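Local coordinates for niemann-Pick type C2 protein (Camponotus japonicus, PDB 3WEB) that binds oleic acid inside an immunoglobulin-like beta sandwich and probably carries lipid signals of this kind in the chemical communication of worker ants, at residues V38-T43 against K121-K126; N50-A55 against K70-K75; K54-L59 against E113-K118. One frame throughout, in Å; residues are numbered along the deposited sequence.

Interaction 1. Residues V38-T43 against K121-K126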
loop_
_atom_site.group_PDB
_atom_site.type_symbol
_atom_site.label_atom_id
_atom_site.label_comp_id
_atom_site.label_asym_id
_atom_site.label_seq_id
_atom_site.Cartn_x
_atom_site.Cartn_y
_atom_site.Cartn_z
ATOM N N VAL A 38 -7.849 -3.702 -2.024
ATOM C CA VAL A 38 -6.774 -2.826 -2.501
ATOM C C VAL A 38 -5.949 -3.593 -3.518
ATOM O O VAL A 38 -5.622 -4.759 -3.292
ATOM C CB VAL A 38 -5.856 -2.350 -1.355
ATOM C CG1 VAL A 38 -4.722 -1.470 -1.885
ATOM C CG2 VAL A 38 -6.654 -1.608 -0.294
ATOM N N SER A 39 -5.644 -2.946 -4.639
ATOM C CA SER A 39 -4.766 -3.506 -5.661
ATOM C C SER A 39 -3.636 -2.526 -5.971
ATOM O O SER A 39 -3.859 -1.317 -6.024
ATOM C CB SER A 39 -5.551 -3.793 -6.953
ATOM O OG SER A 39 -4.672 -4.136 -8.018
ATOM N N MET A 40 -2.427 -3.048 -6.173
ATOM C CA MET A 40 -1.319 -2.232 -6.684
ATOM C C MET A 40 -0.601 -2.958 -7.808
ATOM O O MET A 40 -0.182 -4.097 -7.625
ATOM C CB MET A 40 -0.312 -1.897 -5.576
ATOM C CG MET A 40 0.995 -1.313 -6.110
ATOM S SD MET A 40 2.102 -0.614 -4.861
ATOM C CE MET A 40 2.646 -2.103 -4.038
ATOM N N LYS A 41 -0.476 -2.294 -8.959
ATOM C CA LYS A 41 0.371 -2.780 -10.054
ATOM C C LYS A 41 1.731 -2.122 -9.941
ATOM O O LYS A 41 1.834 -0.891 -9.920
ATOM C CB LYS A 41 -0.241 -2.462 -11.416
ATOM C CG LYS A 41 -1.627 -3.051 -11.618
ATOM C CD LYS A 41 -2.202 -2.584 -12.942
ATOM C CE LYS A 41 -3.679 -2.918 -13.041
ATOM N NZ LYS A 41 -4.217 -2.497 -14.364
ATOM N N PHE A 42 2.765 -2.949 -9.839
ATOM C CA PHE A 42 4.110 -2.434 -9.622
ATOM C C PHE A 42 5.180 -3.256 -10.333
ATOM O O PHE A 42 4.959 -4.413 -10.702
ATOM C CB PHE A 42 4.405 -2.287 -8.118
ATOM C CG PHE A 42 4.607 -3.591 -7.390
ATOM C CD1 PHE A 42 3.522 -4.418 -7.081
ATOM C CD2 PHE A 42 5.882 -3.980 -6.988
ATOM C CE1 PHE A 42 3.705 -5.614 -6.398
ATOM C CE2 PHE A 42 6.071 -5.172 -6.296
ATOM C CZ PHE A 42 4.987 -5.994 -6.012
ATOM N N THR A 43 6.338 -2.634 -10.502
ATOM C CA THR A 43 7.458 -3.228 -11.213
ATOM C C THR A 43 8.770 -2.971 -10.464
ATOM O O THR A 43 9.193 -1.816 -10.348
ATOM C CB THR A 43 7.602 -2.627 -12.630
ATOM O OG1 THR A 43 6.348 -2.685 -13.324
ATOM C CG2 THR A 43 8.647 -3.387 -13.428
ATOM N N LYS A 121 13.416 0.559 -0.811
ATOM C CA LYS A 121 12.022 0.771 -1.230
ATOM C C LYS A 121 11.790 0.408 -2.693
ATOM O O LYS A 121 12.372 1.025 -3.592
ATOM C CB LYS A 121 11.561 2.209 -0.959
ATOM C CG LYS A 121 11.477 2.540 0.528
ATOM C CD LYS A 121 11.181 4.007 0.784
ATOM C CE LYS A 121 11.579 4.364 2.210
ATOM N NZ LYS A 121 10.966 5.640 2.672
ATOM N N ILE A 122 10.937 -0.594 -2.904
ATOM C CA ILE A 122 10.450 -0.957 -4.238
ATOM C C ILE A 122 9.365 0.034 -4.639
ATOM O O ILE A 122 9.361 0.544 -5.763
ATOM C CB ILE A 122 9.857 -2.383 -4.267
ATOM C CG1 ILE A 122 10.851 -3.401 -3.689
ATOM C CG2 ILE A 122 9.464 -2.768 -5.692
ATOM C CD1 ILE A 122 10.198 -4.692 -3.231
ATOM N N THR A 123 8.447 0.300 -3.708
ATOM C CA THR A 123 7.372 1.272 -3.925
ATOM C C THR A 123 7.160 2.132 -2.696
ATOM O O THR A 123 7.383 1.677 -1.573
ATOM C CB THR A 123 6.030 0.575 -4.218
ATOM O OG1 THR A 123 5.688 -0.276 -3.120
ATOM C CG2 THR A 123 6.117 -0.251 -5.489
ATOM N N CYS A 124 6.699 3.361 -2.920
ATOM C CA CYS A 124 6.222 4.230 -1.847
ATOM C C CYS A 124 5.045 5.014 -2.394
ATOM O O CYS A 124 5.211 5.818 -3.316
ATOM C CB CYS A 124 7.321 5.189 -1.394
ATOM S SG CYS A 124 6.964 6.062 0.148
ATOM N N VAL A 125 3.872 4.767 -1.815
ATOM C CA VAL A 125 2.612 5.379 -2.244
ATOM C C VAL A 125 2.125 6.284 -1.126
ATOM O O VAL A 125 2.133 5.887 0.035
ATOM C CB VAL A 125 1.536 4.301 -2.506
ATOM C CG1 VAL A 125 0.220 4.939 -2.939
ATOM C CG2 VAL A 125 2.022 3.288 -3.547
ATOM N N LYS A 126 1.715 7.501 -1.481
ATOM C CA LYS A 126 1.189 8.453 -0.510
ATOM C C LYS A 126 -0.139 9.012 -1.012
ATOM O O LYS A 126 -0.241 9.460 -2.154
ATOM C CB LYS A 126 2.191 9.584 -0.291
ATOM C CG LYS A 126 1.778 10.618 0.735
ATOM C CD LYS A 126 2.774 11.763 0.704
ATOM C CE LYS A 126 2.768 12.566 1.989
ATOM N NZ LYS A 126 3.640 13.759 1.807
#
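The two sheets of the immunoglobulin-like beta sandwich of this ML domain face each other here, with Met-40 and Phe-42 of strand 34-44 set against Ile-122, Thr-123 and Val-125 of strand 121-131. The axes of segments 38-43 and 123-126 come within 9.4 Å and no hydrogen bond joins them, as expected for layers that meet through side chains. Ile-122 and Thr-123 form a classic beta bulge opposite Phe-114, which lets two successive residues point at strand 34-44. Met-40 and Thr-123 reach toward each other tip to tip. The methionine chain is extended as far as SD and then bends (chi3 70°), which brings Met-40 CE to 3.7 Å from Thr-123 OG1; that hydroxyl also has a weak hydrogen bond with Phe-114 N. Val-125 CG2 also touches the sulfur, 4.1 Å from Met-40 SD. Val-38, two residues before Met-40, touches the bound oleic acid, so the same strand carries both sandwich core and pocket wall. Phe-42 holds CG between its backbone N and carbonyl carbon (chi1 72°), and its side chain runs at about a right angle to that of Thr-123. Phe-42 CB is 3.7 Å from Thr-123 CG2, a methyl that also lies oblique to the ring. Ile-122 instead comes in near the ring plane, its CG2 meeting the edge of Phe-42 at CD2, 4.0 Å away.

Interaction 2. Residues N50-A55 against K70-K75. With OLA (oleic acid), chain B.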
loop_
_atom_site.group_PDB
_atom_site.type_symbol
_atom_site.label_atom_id
_atom_site.label_comp_id
_atom_site.label_asym_id
_atom_site.label_seq_id
_atom_site.Cartn_x
_atom_site.Cartn_y
_atom_site.Cartn_z
ATOM N N ASN A 50 12.618 -11.198 -1.301
ATOM C CA ASN A 50 11.542 -11.128 -0.314
ATOM C C ASN A 50 11.007 -9.704 -0.223
ATOM O O ASN A 50 11.751 -8.742 -0.435
ATOM C CB ASN A 50 12.033 -11.594 1.062
ATOM C CG ASN A 50 10.901 -11.845 2.040
ATOM O OD1 ASN A 50 9.913 -12.509 1.720
ATOM N ND2 ASN A 50 11.053 -11.334 3.257
ATOM N N VAL A 51 9.721 -9.576 0.097
ATOM C CA VAL A 51 9.082 -8.264 0.215
ATOM C C VAL A 51 8.520 -8.074 1.625
ATOM O O VAL A 51 7.810 -8.939 2.130
ATOM C CB VAL A 51 7.944 -8.077 -0.820
ATOM C CG1 VAL A 51 7.328 -6.683 -0.712
ATOM C CG2 VAL A 51 8.454 -8.312 -2.234
ATOM N N GLU A 52 8.832 -6.940 2.243
ATOM C CA GLU A 52 8.224 -6.557 3.525
ATOM C C GLU A 52 7.500 -5.227 3.351
ATOM O O GLU A 52 8.115 -4.228 2.970
ATOM C CB GLU A 52 9.274 -6.420 4.635
ATOM C CG GLU A 52 9.919 -7.726 5.083
ATOM C CD GLU A 52 10.930 -7.522 6.204
ATOM O OE1 GLU A 52 10.510 -7.237 7.348
ATOM O OE2 GLU A 52 12.148 -7.659 5.954
ATOM N N ALA A 53 6.200 -5.221 3.619
ATOM C CA ALA A 53 5.407 -4.000 3.519
ATOM C C ALA A 53 5.444 -3.185 4.812
ATOM O O ALA A 53 5.602 -3.730 5.906
ATOM C CB ALA A 53 3.972 -4.311 3.134
ATOM N N LYS A 54 5.295 -1.872 4.653
ATOM C CA LYS A 54 5.305 -0.914 5.754
ATOM C C LYS A 54 4.200 0.104 5.515
ATOM O O LYS A 54 3.988 0.550 4.384
ATOM C CB LYS A 54 6.644 -0.170 5.807
ATOM C CG LYS A 54 7.875 -1.056 5.923
ATOM C CD LYS A 54 7.970 -1.667 7.304
ATOM C CE LYS A 54 9.294 -2.381 7.489
ATOM N NZ LYS A 54 9.348 -2.965 8.859
ATOM N N ALA A 55 3.504 0.484 6.580
ATOM C CA ALA A 55 2.478 1.514 6.482
ATOM C C ALA A 55 2.701 2.618 7.511
ATOM O O ALA A 55 3.228 2.372 8.600
ATOM C CB ALA A 55 1.091 0.908 6.636
ATOM N N LYS A 70 -0.100 -8.731 7.705
ATOM C CA LYS A 70 0.617 -9.617 6.784
ATOM C C LYS A 70 1.669 -8.867 5.954
ATOM O O LYS A 70 1.530 -8.777 4.731
ATOM C CB LYS A 70 -0.373 -10.335 5.856
ATOM C CG LYS A 70 -1.470 -11.112 6.576
ATOM C CD LYS A 70 -2.552 -11.610 5.630
ATOM C CE LYS A 70 -3.452 -10.483 5.144
ATOM N NZ LYS A 70 -4.593 -10.978 4.326
ATOM N N PRO A 71 2.730 -8.341 6.610
ATOM C CA PRO A 71 3.722 -7.514 5.901
ATOM C C PRO A 71 4.616 -8.283 4.933
ATOM O O PRO A 71 5.162 -7.687 4.009
ATOM C CB PRO A 71 4.568 -6.917 7.032
ATOM C CG PRO A 71 4.422 -7.870 8.165
ATOM C CD PRO A 71 3.051 -8.474 8.047
ATOM N N GLU A 72 4.778 -9.588 5.146
ATOM C CA GLU A 72 5.558 -10.397 4.218
ATOM C C GLU A 72 4.651 -10.838 3.073
ATOM O O GLU A 72 4.071 -11.929 3.078
ATOM C CB GLU A 72 6.250 -11.569 4.919
ATOM C CG GLU A 72 7.388 -11.126 5.828
ATOM C CD GLU A 72 8.356 -12.249 6.137
ATOM O OE1 GLU A 72 9.336 -12.412 5.383
ATOM O OE2 GLU A 72 8.140 -12.960 7.140
ATOM N N ILE A 73 4.548 -9.941 2.099
ATOM C CA ILE A 73 3.647 -10.051 0.954
ATOM C C ILE A 73 3.789 -11.357 0.180
ATOM O O ILE A 73 2.789 -11.944 -0.241
ATOM C CB ILE A 73 3.881 -8.861 -0.011
ATOM C CG1 ILE A 73 3.716 -7.515 0.720
ATOM C CG2 ILE A 73 3.025 -8.984 -1.267
ATOM C CD1 ILE A 73 2.432 -7.353 1.502
ATOM N N CYS A 74 5.026 -11.804 -0.012
ATOM C CA CYS A 74 5.293 -13.010 -0.794
ATOM C C CYS A 74 4.883 -14.283 -0.064
ATOM O O CYS A 74 4.689 -15.326 -0.686
ATOM C CB CYS A 74 6.768 -13.070 -1.191
ATOM S SG CYS A 74 7.128 -12.001 -2.596
ATOM N N LYS A 75 4.738 -14.179 1.256
ATOM C CA LYS A 75 4.382 -15.315 2.097
ATOM C C LYS A 75 2.892 -15.322 2.470
ATOM O O LYS A 75 2.424 -16.217 3.171
ATOM C CB LYS A 75 5.281 -15.332 3.337
ATOM C CG LYS A 75 6.756 -15.444 2.984
ATOM C CD LYS A 75 7.659 -15.324 4.201
ATOM C CE LYS A 75 9.114 -15.309 3.773
ATOM N NZ LYS A 75 10.025 -15.308 4.952
HETATM C C1 OLA B . -2.527 -6.130 6.519
HETATM O O1 OLA B . -1.423 -6.623 6.187
HETATM O O2 OLA B . -2.844 -5.917 7.712
HETATM C C2 OLA B . -3.524 -5.785 5.435
HETATM C C3 OLA B . -3.774 -4.280 5.391
HETATM C C4 OLA B . -3.671 -3.743 3.969
HETATM C C5 OLA B . -2.479 -2.809 3.805
HETATM C C6 OLA B . -2.671 -1.848 2.639
HETATM C C7 OLA B . -2.815 -0.423 3.159
HETATM C C8 OLA B . -2.913 0.617 2.044
HETATM C C9 OLA B . -4.323 0.687 1.490
HETATM C C10 OLA B . -5.301 1.435 2.012
HETATM C C11 OLA B . -5.120 2.314 3.229
HETATM C C12 OLA B . -6.401 2.319 4.050
HETATM C C13 OLA B . -6.099 2.199 5.538
HETATM C C14 OLA B . -7.373 1.894 6.316
HETATM C C15 OLA B . -7.258 2.345 7.767
HETATM C C16 OLA B . -7.159 1.146 8.703
HETATM C C17 OLA B . -8.445 0.972 9.504
HETATM C C18 OLA B . -8.163 0.406 10.880
HETATM O O HOH W 1 7.312 -11.551 1.624
#
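A loop lies against the start of a strand here: Pro-71 to Lys-75, in the long connection before strand 91-99, runs beside Asn-50 to Ala-53, joined by backbone, polar and apolar contacts. Ala-53 N donates to Pro-71 O at 2.7 Å, nearly straight at 166°. Glu-72 is the centre of an inverse gamma turn, with a weak bond from Ile-73 N to Pro-71 O. Glu-72 OE1 accepts twice: Asn-50 ND2, 2.9 Å away, reaches the anti lone pair, while Lys-75 NZ forms a salt bridge at 3.0 Å on the syn side, but well out of the carboxylate plane. The amide plane stands 84° from the carboxylate plane, the side chains meeting at a slant. One water links the segments, donating to Asn-50 OD1 and Val-51 O and accepting from Cys-74 N. Apolar contacts accompany these: Ile-73 CD1 packs on Ala-53 CB at 3.8 Å and Val-51 CG2 on Cys-74 SG at 3.9 Å; that sulfur is in a disulfide with Cys-83. At the start of segment 70-75, Lys-70 N donates to oleic acid O1 at 2.9 Å. With Lys-69 N also bonded to the ligand, main-chain amides hold the fatty-acid head group at the lipid pocket of this ML-domain sandwich.

Interaction 3. Residues K54-L59 against E113-K118; sequences KAFGVL and EFRNEK
Lys-54 lies across Arg-115 on the sheet face that also carries Glu-113. Lys-54 CB lies 4.3 Å from Glu-113 OE1. Lys-54 CG sits over one face of the Arg-115 guanidinium, offset toward the rim, with NE its nearest atom there at 3.9 Å. A bend at chi2 (-72°) then carries the chain across the arginine at about a right angle, and Lys-54 CE passes 4.1 Å from Arg-115 NH1. Lys-54 NZ ends 5.1 Å from Arg-115 NH1, the two like charges not in contact. Underneath runs antiparallel pairing of strands 51-59 and 107-116 in the larger sheet of the beta sandwich: Lys-54 and Glu-113 are a hydrogen-bonded pair, in which Glu-113 N donates to Lys-54 O at 2.8 Å with an angle of 175°, in the carbonyl plane, and Lys-54 N returns a bond to Glu-113 O. Arg-115, extended from CG to NE, grips Glu-113 side-on with two nitrogens on one oxygen: Arg-115 NE is 2.9 Å from Glu-113 OE1, and NH2 is 2.9 Å from the same atom. Both N-H bonds are bent and converge on OE1, which lies near the guanidinium plane, while Glu-113 OE2 pairs with Lys-121 and Arg-115 NH1 with Asp-119. Phe-56 flanks the carboxylate, its plane 62° from that group, and Phe-56 CE1 approaches Glu-113 CD obliquely at 4.0 Å.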
loop_
_atom_site.group_PDB
_atom_site.type_symbol
_atom_site.label_atom_id
_atom_site.label_comp_id
_atom_site.label_asym_id
_atom_site.label_seq_id
_atom_site.Cartn_x
_atom_site.Cartn_y
_atom_site.Cartn_z
ATOM N N LYS A 54 5.295 -1.872 4.653
ATOM C CA LYS A 54 5.305 -0.914 5.754
ATOM C C LYS A 54 4.200 0.104 5.515
ATOM O O LYS A 54 3.988 0.550 4.384
ATOM C CB LYS A 54 6.644 -0.170 5.807
ATOM C CG LYS A 54 7.875 -1.056 5.923
ATOM C CD LYS A 54 7.970 -1.667 7.304
ATOM C CE LYS A 54 9.294 -2.381 7.489
ATOM N NZ LYS A 54 9.348 -2.965 8.859
ATOM N N ALA A 55 3.504 0.484 6.580
ATOM C CA ALA A 55 2.478 1.514 6.482
ATOM C C ALA A 55 2.701 2.618 7.511
ATOM O O ALA A 55 3.228 2.372 8.600
ATOM C CB ALA A 55 1.091 0.908 6.636
ATOM N N PHE A 56 2.302 3.833 7.143
ATOM C CA PHE A 56 2.414 5.002 8.005
ATOM C C PHE A 56 1.174 5.878 7.861
ATOM O O PHE A 56 0.607 5.992 6.775
ATOM C CB PHE A 56 3.659 5.824 7.655
ATOM C CG PHE A 56 4.938 5.033 7.666
ATOM C CD1 PHE A 56 5.353 4.330 6.535
ATOM C CD2 PHE A 56 5.739 4.996 8.805
ATOM C CE1 PHE A 56 6.535 3.597 6.547
ATOM C CE2 PHE A 56 6.919 4.264 8.821
ATOM C CZ PHE A 56 7.320 3.566 7.693
ATOM N N GLY A 57 0.756 6.488 8.969
ATOM C CA GLY A 57 -0.263 7.536 8.946
ATOM C C GLY A 57 0.424 8.838 9.306
ATOM O O GLY A 57 1.190 8.886 10.265
ATOM N N VAL A 58 0.174 9.894 8.538
ATOM C CA VAL A 58 0.874 11.162 8.770
ATOM C C VAL A 58 0.162 12.013 9.822
ATOM O O VAL A 58 -1.021 12.335 9.683
ATOM C CB VAL A 58 1.098 11.964 7.463
ATOM C CG1 VAL A 58 1.762 13.303 7.752
ATOM C CG2 VAL A 58 1.946 11.163 6.483
ATOM N N LEU A 59 0.898 12.346 10.882
ATOM C CA LEU A 59 0.425 13.257 11.925
ATOM C C LEU A 59 1.535 14.245 12.291
ATOM O O LEU A 59 2.668 13.837 12.568
ATOM C CB LEU A 59 -0.048 12.484 13.169
ATOM C CG LEU A 59 -1.385 11.711 13.213
ATOM C CD1 LEU A 59 -2.546 12.499 12.612
ATOM C CD2 LEU A 59 -1.289 10.330 12.574
ATOM N N GLU A 113 4.510 1.416 1.777
ATOM C CA GLU A 113 5.741 1.017 1.105
ATOM C C GLU A 113 5.894 -0.492 0.992
ATOM O O GLU A 113 5.477 -1.240 1.873
ATOM C CB GLU A 113 6.973 1.556 1.848
ATOM C CG GLU A 113 6.929 3.031 2.220
ATOM C CD GLU A 113 8.188 3.492 2.936
ATOM O OE1 GLU A 113 8.933 2.636 3.470
ATOM O OE2 GLU A 113 8.434 4.718 2.963
ATOM N N PHE A 114 6.493 -0.931 -0.111
ATOM C CA PHE A 114 7.018 -2.289 -0.220
ATOM C C PHE A 114 8.531 -2.167 -0.246
ATOM O O PHE A 114 9.083 -1.418 -1.055
ATOM C CB PHE A 114 6.576 -2.960 -1.530
ATOM C CG PHE A 114 5.219 -3.612 -1.486
ATOM C CD1 PHE A 114 4.346 -3.432 -0.416
ATOM C CD2 PHE A 114 4.803 -4.407 -2.552
ATOM C CE1 PHE A 114 3.098 -4.042 -0.400
ATOM C CE2 PHE A 114 3.554 -5.020 -2.540
ATOM C CZ PHE A 114 2.699 -4.838 -1.464
ATOM N N ARG A 115 9.192 -2.894 0.644
ATOM C CA ARG A 115 10.644 -2.951 0.654
ATOM C C ARG A 115 11.129 -4.355 0.325
ATOM O O ARG A 115 10.424 -5.347 0.567
ATOM C CB ARG A 115 11.183 -2.513 2.016
ATOM C CG ARG A 115 10.825 -1.082 2.376
ATOM C CD ARG A 115 11.328 -0.730 3.760
ATOM N NE ARG A 115 10.945 0.627 4.147
ATOM C CZ ARG A 115 11.250 1.181 5.318
ATOM N NH1 ARG A 115 11.961 0.505 6.218
ATOM N NH2 ARG A 115 10.849 2.414 5.595
ATOM N N ASN A 116 12.335 -4.446 -0.220
ATOM C CA ASN A 116 12.948 -5.751 -0.416
ATOM C C ASN A 116 13.680 -6.202 0.849
ATOM O O ASN A 116 13.661 -5.517 1.882
ATOM C CB ASN A 116 13.871 -5.761 -1.638
ATOM C CG ASN A 116 15.100 -4.880 -1.466
ATOM O OD1 ASN A 116 15.355 -4.337 -0.388
ATOM N ND2 ASN A 116 15.871 -4.744 -2.532
ATOM N N GLU A 117 14.335 -7.351 0.736
ATOM C CA GLU A 117 15.091 -7.974 1.822
ATOM C C GLU A 117 16.243 -7.098 2.343
ATOM O O GLU A 117 16.724 -7.294 3.464
ATOM C CB GLU A 117 15.626 -9.338 1.359
ATOM C CG GLU A 117 16.656 -9.299 0.226
ATOM C CD GLU A 117 16.072 -9.226 -1.179
ATOM O OE1 GLU A 117 14.831 -9.184 -1.339
ATOM O OE2 GLU A 117 16.865 -9.214 -2.150
ATOM N N LYS A 118 16.657 -6.136 1.523
ATOM C CA LYS A 118 17.792 -5.262 1.817
ATOM C C LYS A 118 17.338 -3.932 2.415
ATOM O O LYS A 118 18.144 -3.007 2.556
ATOM C CB LYS A 118 18.583 -4.990 0.533
ATOM C CG LYS A 118 19.078 -6.234 -0.177
ATOM C CD LYS A 118 19.409 -5.951 -1.626
ATOM C CE LYS A 118 19.960 -7.198 -2.291
ATOM N NZ LYS A 118 20.445 -6.914 -3.669
#

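From the N terminus, strand 34-44 supplies the first half of interaction 1; its partner 121-126 comes last along the chain, so interaction 1 encloses both others. Strand 51-59 follows and starts both of them: interaction 2 closes a short loop at 70-75, and interaction 3, sharing Lys-54 and Ala-55 with it, closes a longer one at 113-118, so these two loops overlap. Interaction 3 lies within one sheet, interaction 2 fastens a loop to that sheet, and interaction 1 spans to the facing sheet. Phe-114 sits at the junction, touching Met-40 and Ile-73, while Ile-122 CD1 packs 4.1 Å from Val-51 CG2, tying interactions 1 and 2.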